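Local coordinates for petrobactin biosynthesis protein AsbB (Bacillus anthracis, PDB 3TO3), which catalyses the ATP-dependent condensation of spermidine with citryl-spermidine intermediates in the biosynthesis of the siderophore petrobactin, at residues Arg25-Tyr37 / Thr77-Arg89. Residues are numbered along the deposited sequence; the frame is centred on the assembly and turned at random.
Sequences RRVLRQLVESLIY and TFGRISIDSLIVR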
# COMPACT_ATOMS: atom_id res chain seq x y z
N ARG B 25 -19.19 5.12 -16.37
CA ARG B 25 -19.66 6.28 -17.07
C ARG B 25 -19.76 7.46 -16.11
O ARG B 25 -19.38 8.58 -16.46
CB ARG B 25 -21.02 5.99 -17.73
CG ARG B 25 -20.84 5.26 -19.04
CD ARG B 25 -22.13 4.64 -19.47
NE ARG B 25 -22.01 4.04 -20.79
CZ ARG B 25 -23.02 3.49 -21.44
NH1 ARG B 25 -24.22 3.50 -20.88
NH2 ARG B 25 -22.84 2.94 -22.65
N ARG B 26 -20.28 7.22 -14.91
CA ARG B 26 -20.43 8.27 -13.93
C ARG B 26 -19.05 8.85 -13.53
O ARG B 26 -18.88 10.08 -13.47
CB ARG B 26 -21.18 7.78 -12.69
CG ARG B 26 -21.20 8.81 -11.56
CD ARG B 26 -21.69 8.23 -10.24
NE ARG B 26 -21.37 9.19 -9.19
CZ ARG B 26 -21.57 9.00 -7.88
NH1 ARG B 26 -22.14 7.88 -7.42
NH2 ARG B 26 -21.22 9.97 -7.03
N VAL B 27 -18.08 7.97 -13.30
CA VAL B 27 -16.78 8.41 -12.84
C VAL B 27 -16.07 9.20 -13.93
O VAL B 27 -15.42 10.19 -13.64
CB VAL B 27 -15.91 7.23 -12.34
CG1 VAL B 27 -14.47 7.65 -12.19
CG2 VAL B 27 -16.45 6.69 -11.00
N LEU B 28 -16.21 8.77 -15.18
CA LEU B 28 -15.69 9.56 -16.28
C LEU B 28 -16.38 10.93 -16.35
O LEU B 28 -15.72 11.95 -16.56
CB LEU B 28 -15.85 8.82 -17.60
CG LEU B 28 -14.76 7.82 -17.90
CD1 LEU B 28 -15.15 7.03 -19.14
CD2 LEU B 28 -13.49 8.61 -18.15
N ARG B 29 -17.69 10.95 -16.18
CA ARG B 29 -18.44 12.20 -16.27
C ARG B 29 -17.94 13.21 -15.22
O ARG B 29 -17.65 14.37 -15.55
CB ARG B 29 -19.95 11.93 -16.15
CG ARG B 29 -20.79 13.19 -16.08
CD ARG B 29 -22.30 12.87 -16.02
NE ARG B 29 -22.68 12.17 -14.78
CZ ARG B 29 -22.59 12.69 -13.55
NH1 ARG B 29 -22.12 13.92 -13.38
NH2 ARG B 29 -22.95 11.98 -12.49
N GLN B 30 -17.82 12.77 -13.96
CA GLN B 30 -17.43 13.69 -12.90
C GLN B 30 -15.98 14.12 -13.18
O GLN B 30 -15.65 15.30 -13.06
CB GLN B 30 -17.63 13.09 -11.49
CG GLN B 30 -19.13 12.76 -11.18
CD GLN B 30 -19.41 12.31 -9.73
OE1 GLN B 30 -20.54 11.89 -9.41
NE2 GLN B 30 -18.41 12.44 -8.85
N LEU B 31 -15.14 13.19 -13.65
CA LEU B 31 -13.75 13.53 -14.01
C LEU B 31 -13.68 14.65 -15.06
O LEU B 31 -13.00 15.64 -14.87
CB LEU B 31 -12.97 12.30 -14.49
CG LEU B 31 -11.51 12.48 -14.96
CD1 LEU B 31 -10.60 13.04 -13.87
CD2 LEU B 31 -10.96 11.14 -15.42
N VAL B 32 -14.39 14.48 -16.17
CA VAL B 32 -14.28 15.43 -17.24
C VAL B 32 -14.85 16.78 -16.78
O VAL B 32 -14.23 17.82 -17.00
CB VAL B 32 -14.93 14.89 -18.57
CG1 VAL B 32 -14.96 15.97 -19.64
CG2 VAL B 32 -14.14 13.65 -19.08
N GLU B 33 -15.99 16.75 -16.10
CA GLU B 33 -16.58 17.96 -15.52
C GLU B 33 -15.59 18.75 -14.71
O GLU B 33 -15.48 19.97 -14.87
CB GLU B 33 -17.82 17.65 -14.67
CG GLU B 33 -18.98 17.18 -15.53
CD GLU B 33 -20.24 16.77 -14.74
OE1 GLU B 33 -20.21 16.79 -13.47
OE2 GLU B 33 -21.26 16.43 -15.40
N SER B 34 -14.86 18.08 -13.84
CA SER B 34 -13.95 18.84 -12.98
C SER B 34 -12.65 19.25 -13.71
O SER B 34 -12.10 20.31 -13.40
CB SER B 34 -13.67 18.16 -11.63
OG SER B 34 -12.91 16.98 -11.81
N LEU B 35 -12.19 18.45 -14.68
CA LEU B 35 -10.98 18.86 -15.43
C LEU B 35 -11.28 20.13 -16.26
O LEU B 35 -10.47 21.03 -16.31
CB LEU B 35 -10.46 17.74 -16.33
CG LEU B 35 -9.91 16.47 -15.65
CD1 LEU B 35 -9.64 15.42 -16.70
CD2 LEU B 35 -8.65 16.77 -14.89
N ILE B 36 -12.46 20.20 -16.86
CA ILE B 36 -12.83 21.39 -17.60
C ILE B 36 -13.17 22.53 -16.64
O ILE B 36 -12.66 23.64 -16.81
CB ILE B 36 -14.01 21.14 -18.51
CG1 ILE B 36 -13.74 19.97 -19.43
CG2 ILE B 36 -14.35 22.40 -19.34
CD1 ILE B 36 -14.96 19.63 -20.28
N TYR B 37 -14.00 22.27 -15.63
CA TYR B 37 -14.39 23.33 -14.70
C TYR B 37 -13.17 24.05 -14.11
O TYR B 37 -13.16 25.25 -14.03
CB TYR B 37 -15.25 22.77 -13.56
CG TYR B 37 -15.84 23.83 -12.61
CD1 TYR B 37 -16.50 24.97 -13.11
CD2 TYR B 37 -15.75 23.68 -11.24
CE1 TYR B 37 -17.03 25.91 -12.26
CE2 TYR B 37 -16.29 24.61 -10.38
CZ TYR B 37 -16.93 25.72 -10.90
OH TYR B 37 -17.46 26.65 -10.04
N THR B 77 -25.09 28.20 -12.21
CA THR B 77 -24.77 28.00 -10.81
C THR B 77 -23.24 27.79 -10.76
O THR B 77 -22.73 26.69 -10.84
CB THR B 77 -25.52 26.69 -10.33
OG1 THR B 77 -26.92 26.95 -10.22
CG2 THR B 77 -25.00 26.13 -8.97
N PHE B 78 -22.55 28.88 -10.42
CA PHE B 78 -21.09 28.95 -10.30
C PHE B 78 -20.30 28.56 -11.51
O PHE B 78 -19.11 28.28 -11.40
CB PHE B 78 -20.61 28.15 -9.08
CG PHE B 78 -21.21 28.63 -7.81
CD1 PHE B 78 -20.73 29.77 -7.21
CD2 PHE B 78 -22.32 28.01 -7.27
CE1 PHE B 78 -21.30 30.26 -6.06
CE2 PHE B 78 -22.89 28.51 -6.11
CZ PHE B 78 -22.38 29.63 -5.52
N GLY B 79 -20.94 28.62 -12.68
CA GLY B 79 -20.31 28.17 -13.90
C GLY B 79 -19.97 26.69 -13.94
O GLY B 79 -19.13 26.28 -14.73
N ARG B 80 -20.59 25.87 -13.10
CA ARG B 80 -20.28 24.45 -13.12
C ARG B 80 -20.55 23.85 -14.51
O ARG B 80 -21.45 24.29 -15.25
CB ARG B 80 -21.09 23.70 -12.09
CG ARG B 80 -20.87 24.07 -10.65
CD ARG B 80 -19.74 23.31 -10.09
NE ARG B 80 -19.92 21.87 -10.18
CZ ARG B 80 -20.51 21.12 -9.25
NH1 ARG B 80 -21.03 21.67 -8.15
NH2 ARG B 80 -20.60 19.80 -9.44
N ILE B 81 -19.77 22.85 -14.86
CA ILE B 81 -19.88 22.15 -16.12
C ILE B 81 -20.71 20.90 -15.89
O ILE B 81 -20.43 20.11 -14.99
CB ILE B 81 -18.48 21.74 -16.63
CG1 ILE B 81 -17.58 22.96 -16.77
CG2 ILE B 81 -18.56 20.97 -17.97
CD1 ILE B 81 -18.08 23.98 -17.74
N SER B 82 -21.73 20.72 -16.71
CA SER B 82 -22.45 19.45 -16.72
C SER B 82 -22.12 18.75 -18.01
O SER B 82 -22.28 19.35 -19.05
CB SER B 82 -23.96 19.69 -16.69
OG SER B 82 -24.34 20.39 -15.54
N ILE B 83 -21.69 17.49 -17.96
CA ILE B 83 -21.46 16.75 -19.20
C ILE B 83 -22.66 15.81 -19.44
O ILE B 83 -22.91 14.92 -18.66
CB ILE B 83 -20.16 15.90 -19.17
CG1 ILE B 83 -18.89 16.78 -19.08
CG2 ILE B 83 -20.09 15.01 -20.40
CD1 ILE B 83 -18.70 17.74 -20.25
N ASP B 84 -23.42 16.04 -20.52
CA ASP B 84 -24.68 15.34 -20.75
C ASP B 84 -24.60 14.09 -21.64
O ASP B 84 -25.60 13.40 -21.81
CB ASP B 84 -25.71 16.31 -21.33
CG ASP B 84 -25.88 17.57 -20.46
OD1 ASP B 84 -25.99 17.42 -19.22
OD2 ASP B 84 -25.90 18.71 -21.00
N SER B 85 -23.44 13.80 -22.21
CA SER B 85 -23.37 12.74 -23.21
C SER B 85 -22.17 11.89 -22.90
O SER B 85 -21.26 12.36 -22.25
CB SER B 85 -23.24 13.30 -24.64
OG SER B 85 -21.89 13.61 -24.96
N LEU B 86 -22.15 10.66 -23.42
CA LEU B 86 -21.01 9.78 -23.23
C LEU B 86 -19.72 10.43 -23.77
O LEU B 86 -19.74 11.26 -24.67
CB LEU B 86 -21.24 8.48 -23.99
CG LEU B 86 -22.37 7.55 -23.50
CD1 LEU B 86 -22.41 6.29 -24.39
CD2 LEU B 86 -22.15 7.17 -22.05
N ILE B 87 -18.59 10.05 -23.19
CA ILE B 87 -17.32 10.55 -23.66
C ILE B 87 -16.70 9.61 -24.69
O ILE B 87 -16.40 8.45 -24.39
CB ILE B 87 -16.39 10.83 -22.48
CG1 ILE B 87 -16.95 12.03 -21.70
CG2 ILE B 87 -14.97 11.10 -22.98
CD1 ILE B 87 -16.94 11.83 -20.28
N VAL B 88 -16.55 10.14 -25.90
CA VAL B 88 -16.18 9.37 -27.08
C VAL B 88 -14.77 9.69 -27.55
O VAL B 88 -14.38 10.87 -27.66
CB VAL B 88 -17.13 9.66 -28.25
CG1 VAL B 88 -16.75 8.86 -29.46
CG2 VAL B 88 -18.56 9.36 -27.83
N ARG B 89 -14.00 8.64 -27.81
CA ARG B 89 -12.66 8.80 -28.34
C ARG B 89 -12.68 8.76 -29.87
O ARG B 89 -13.10 7.78 -30.47
CB ARG B 89 -11.75 7.70 -27.82
CG ARG B 89 -10.29 7.79 -28.26
CD ARG B 89 -9.53 6.65 -27.65
NE ARG B 89 -8.08 6.69 -27.83
CZ ARG B 89 -7.45 6.18 -28.89
NH1 ARG B 89 -8.13 5.63 -29.89
NH2 ARG B 89 -6.12 6.24 -28.94
O HOH W 1 -19.25 18.35 -11.54
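Tyr37, in the last turn of helix 18-37, lays its ring against the type I' turn Thr77-Arg80. With CG anti to the backbone N (chi1 -174°), the ring reaches out to the turn and its OH donates a hydrogen bond to Phe78 O (2.7 Å), which lies at the ring edge. One face takes a CH-pi contact from Arg80 CD, 4.0 Å from the ring centroid; the Arg80 chain, bent at chi2 and chi3, carries NH2 to a salt bridge with Glu519 and to a water shared with Glu33 OE1. Ile81 sets CG1 3.8 Å from Tyr37 CA and also meets Ile36. One turn back, the extended Glu33 carries OE2 to the backbone N of Ile83, a nearly straight bond (2.8 Å, 174°) received on the anti side of OE2, somewhat out of the carboxylate plane. Arg29 NH1 adds a salt bridge to the same oxygen, though its hydrogen bond is weak. Ile83 CG1 packs on Glu33 CG (3.6 Å) and crosses Val32, whose CG2 meets Ile87 CD1 tip to tip at 3.5 Å. The helix runs roughly antiparallel to strand 81-83, their axes 7.7 Å apart: a helix-on-sheet packing, helix 18-37 lying against the antiparallel sheet in which strand 81-83 pairs with strand 65-74.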